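Local structure of flagellar biosynthetic protein FliP (Thermotoga maritima MSB8, 5H72) at residues 31-36 with 66-71. The protein probably takes part in flagellum-specific protein export as a membrane component of the type III export gate, and is represented here by its periplasmic domain. Sequence-based numbering, arbitrary orientation.
Sequences EFMINE and AVLIPA
M33 reaches across to L68 and I69 with the end of its thioether, and its terminal methyl is shared between the two. Its CE lies 3.6 Å from I69 CG1 and 3.8 Å from L68 CD2, with L68 CG close behind, while M33 SD stands 3.7 Å from I69 CG1, so the I69 methylene is met by two consecutive atoms. The bend at chi3 (-59°) turns the methyl out of the line of the chain, and the M33 side chain runs obliquely to both partners. L68 has CG anti to its own backbone N (chi1 -171°); its CB points toward helix 17-39, and its fork meets I34 at about a right angle: I34 CG1 is 4.0 Å from L68 CD1. The segment axes approach to 10.0 Å at 52°, and the side-chain contacts between 31-36 and 66-71 are wholly apolar; they join helix 17-39 to helix 65-80 in this all-helical periplasmic domain of FliP. Replacing M33 with an alanine would probably leave L68 CD2 and I69 CG1 without their shared partner and open a gap between the helices. F72 also touches M33, whereas I60 and E61 pack on I34 from the loop that precedes helix 65-80. On the same helix as M33, E36 forms a salt bridge with R28 of a second subunit, placing this packing beside an interface between subunits.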
loop_
_atom_site.group_PDB
_atom_site.type_symbol
_atom_site.label_atom_id
_atom_site.label_comp_id
_atom_site.label_asym_id
_atom_site.label_seq_id
_atom_site.Cartn_x
_atom_site.Cartn_y
_atom_site.Cartn_z
ATOM N N GLU A 31 -11.990 -6.693 5.720
ATOM C CA GLU A 31 -12.452 -8.033 5.339
ATOM C C GLU A 31 -11.351 -8.890 4.709
ATOM O O GLU A 31 -11.268 -10.078 5.006
ATOM C CB GLU A 31 -13.654 -7.944 4.380
ATOM C CG GLU A 31 -14.976 -7.571 5.054
ATOM C CD GLU A 31 -16.160 -7.495 4.074
ATOM O OE1 GLU A 31 -15.952 -7.678 2.849
ATOM O OE2 GLU A 31 -17.305 -7.254 4.534
ATOM N N PHE A 32 -10.494 -8.315 3.862
ATOM C CA PHE A 32 -9.458 -9.158 3.266
ATOM C C PHE A 32 -8.274 -9.344 4.223
ATOM O O PHE A 32 -7.625 -10.383 4.186
ATOM C CB PHE A 32 -9.030 -8.654 1.849
ATOM C CG PHE A 32 -7.997 -7.555 1.805
ATOM C CD1 PHE A 32 -6.691 -7.758 2.236
ATOM C CD2 PHE A 32 -8.308 -6.342 1.206
ATOM C CE1 PHE A 32 -5.746 -6.754 2.157
ATOM C CE2 PHE A 32 -7.357 -5.323 1.109
ATOM C CZ PHE A 32 -6.073 -5.532 1.591
ATOM N N MET A 33 -8.014 -8.378 5.099
ATOM C CA MET A 33 -7.005 -8.585 6.132
ATOM C C MET A 33 -7.442 -9.731 7.036
ATOM O O MET A 33 -6.675 -10.666 7.291
ATOM C CB MET A 33 -6.771 -7.306 6.950
ATOM C CG MET A 33 -6.016 -6.226 6.191
ATOM S SD MET A 33 -5.422 -4.859 7.212
ATOM C CE MET A 33 -6.944 -4.233 7.919
ATOM N N ILE A 34 -8.688 -9.666 7.491
ATOM C CA ILE A 34 -9.244 -10.711 8.337
ATOM C C ILE A 34 -9.224 -12.075 7.637
ATOM O O ILE A 34 -8.823 -13.077 8.225
ATOM C CB ILE A 34 -10.672 -10.348 8.776
ATOM C CG1 ILE A 34 -10.614 -9.248 9.837
ATOM C CG2 ILE A 34 -11.410 -11.569 9.311
ATOM C CD1 ILE A 34 -11.940 -8.582 10.106
ATOM N N ASN A 35 -9.628 -12.111 6.373
ATOM C CA ASN A 35 -9.633 -13.361 5.614
ATOM C C ASN A 35 -8.234 -13.958 5.477
ATOM O O ASN A 35 -8.055 -15.164 5.632
ATOM C CB ASN A 35 -10.243 -13.135 4.239
ATOM C CG ASN A 35 -10.372 -14.415 3.434
ATOM O OD1 ASN A 35 -9.730 -14.577 2.401
ATOM N ND2 ASN A 35 -11.212 -15.331 3.901
ATOM N N GLU A 36 -7.244 -13.107 5.199
ATOM C CA GLU A 36 -5.848 -13.538 5.082
ATOM C C GLU A 36 -5.351 -14.120 6.400
ATOM O O GLU A 36 -4.629 -15.114 6.418
ATOM C CB GLU A 36 -4.941 -12.372 4.666
ATOM C CG GLU A 36 -4.889 -12.116 3.169
ATOM C CD GLU A 36 -4.193 -13.237 2.401
ATOM O OE1 GLU A 36 -2.980 -13.452 2.609
ATOM O OE2 GLU A 36 -4.864 -13.902 1.585
ATOM N N ALA A 66 -5.652 -0.248 14.331
ATOM C CA ALA A 66 -4.335 -0.070 14.954
ATOM C C ALA A 66 -3.735 -1.393 15.410
ATOM O O ALA A 66 -2.515 -1.503 15.595
ATOM C CB ALA A 66 -4.426 0.891 16.134
ATOM N N VAL A 67 -4.594 -2.389 15.597
ATOM C CA VAL A 67 -4.173 -3.727 15.962
ATOM C C VAL A 67 -4.218 -4.636 14.746
ATOM O O VAL A 67 -3.290 -5.407 14.488
ATOM C CB VAL A 67 -5.091 -4.324 17.077
ATOM C CG1 VAL A 67 -4.855 -5.812 17.246
ATOM C CG2 VAL A 67 -4.888 -3.586 18.387
ATOM N N LEU A 68 -5.317 -4.548 14.003
ATOM C CA LEU A 68 -5.564 -5.451 12.882
ATOM C C LEU A 68 -4.495 -5.320 11.793
ATOM O O LEU A 68 -3.960 -6.313 11.323
ATOM C CB LEU A 68 -6.952 -5.198 12.296
ATOM C CG LEU A 68 -7.492 -6.170 11.238
ATOM C CD1 LEU A 68 -7.536 -7.604 11.770
ATOM C CD2 LEU A 68 -8.874 -5.726 10.774
ATOM N N ILE A 69 -4.166 -4.092 11.417
ATOM C CA ILE A 69 -3.216 -3.876 10.331
ATOM C C ILE A 69 -1.805 -4.383 10.665
ATOM O O ILE A 69 -1.212 -5.084 9.847
ATOM C CB ILE A 69 -3.177 -2.375 9.921
ATOM C CG1 ILE A 69 -4.539 -1.967 9.368
ATOM C CG2 ILE A 69 -2.105 -2.132 8.878
ATOM C CD1 ILE A 69 -4.661 -0.506 9.110
ATOM N N PRO A 70 -1.261 -4.056 11.860
ATOM C CA PRO A 70 0.052 -4.641 12.172
ATOM C C PRO A 70 0.041 -6.173 12.249
ATOM O O PRO A 70 1.010 -6.808 11.823
ATOM C CB PRO A 70 0.391 -4.036 13.539
ATOM C CG PRO A 70 -0.408 -2.811 13.631
ATOM C CD PRO A 70 -1.681 -3.092 12.896
ATOM N N ALA A 71 -1.033 -6.759 12.775
ATOM C CA ALA A 71 -1.136 -8.219 12.844
ATOM C C ALA A 71 -1.141 -8.809 11.443
ATOM O O ALA A 71 -0.512 -9.836 11.185
ATOM C CB ALA A 71 -2.386 -8.636 13.602
#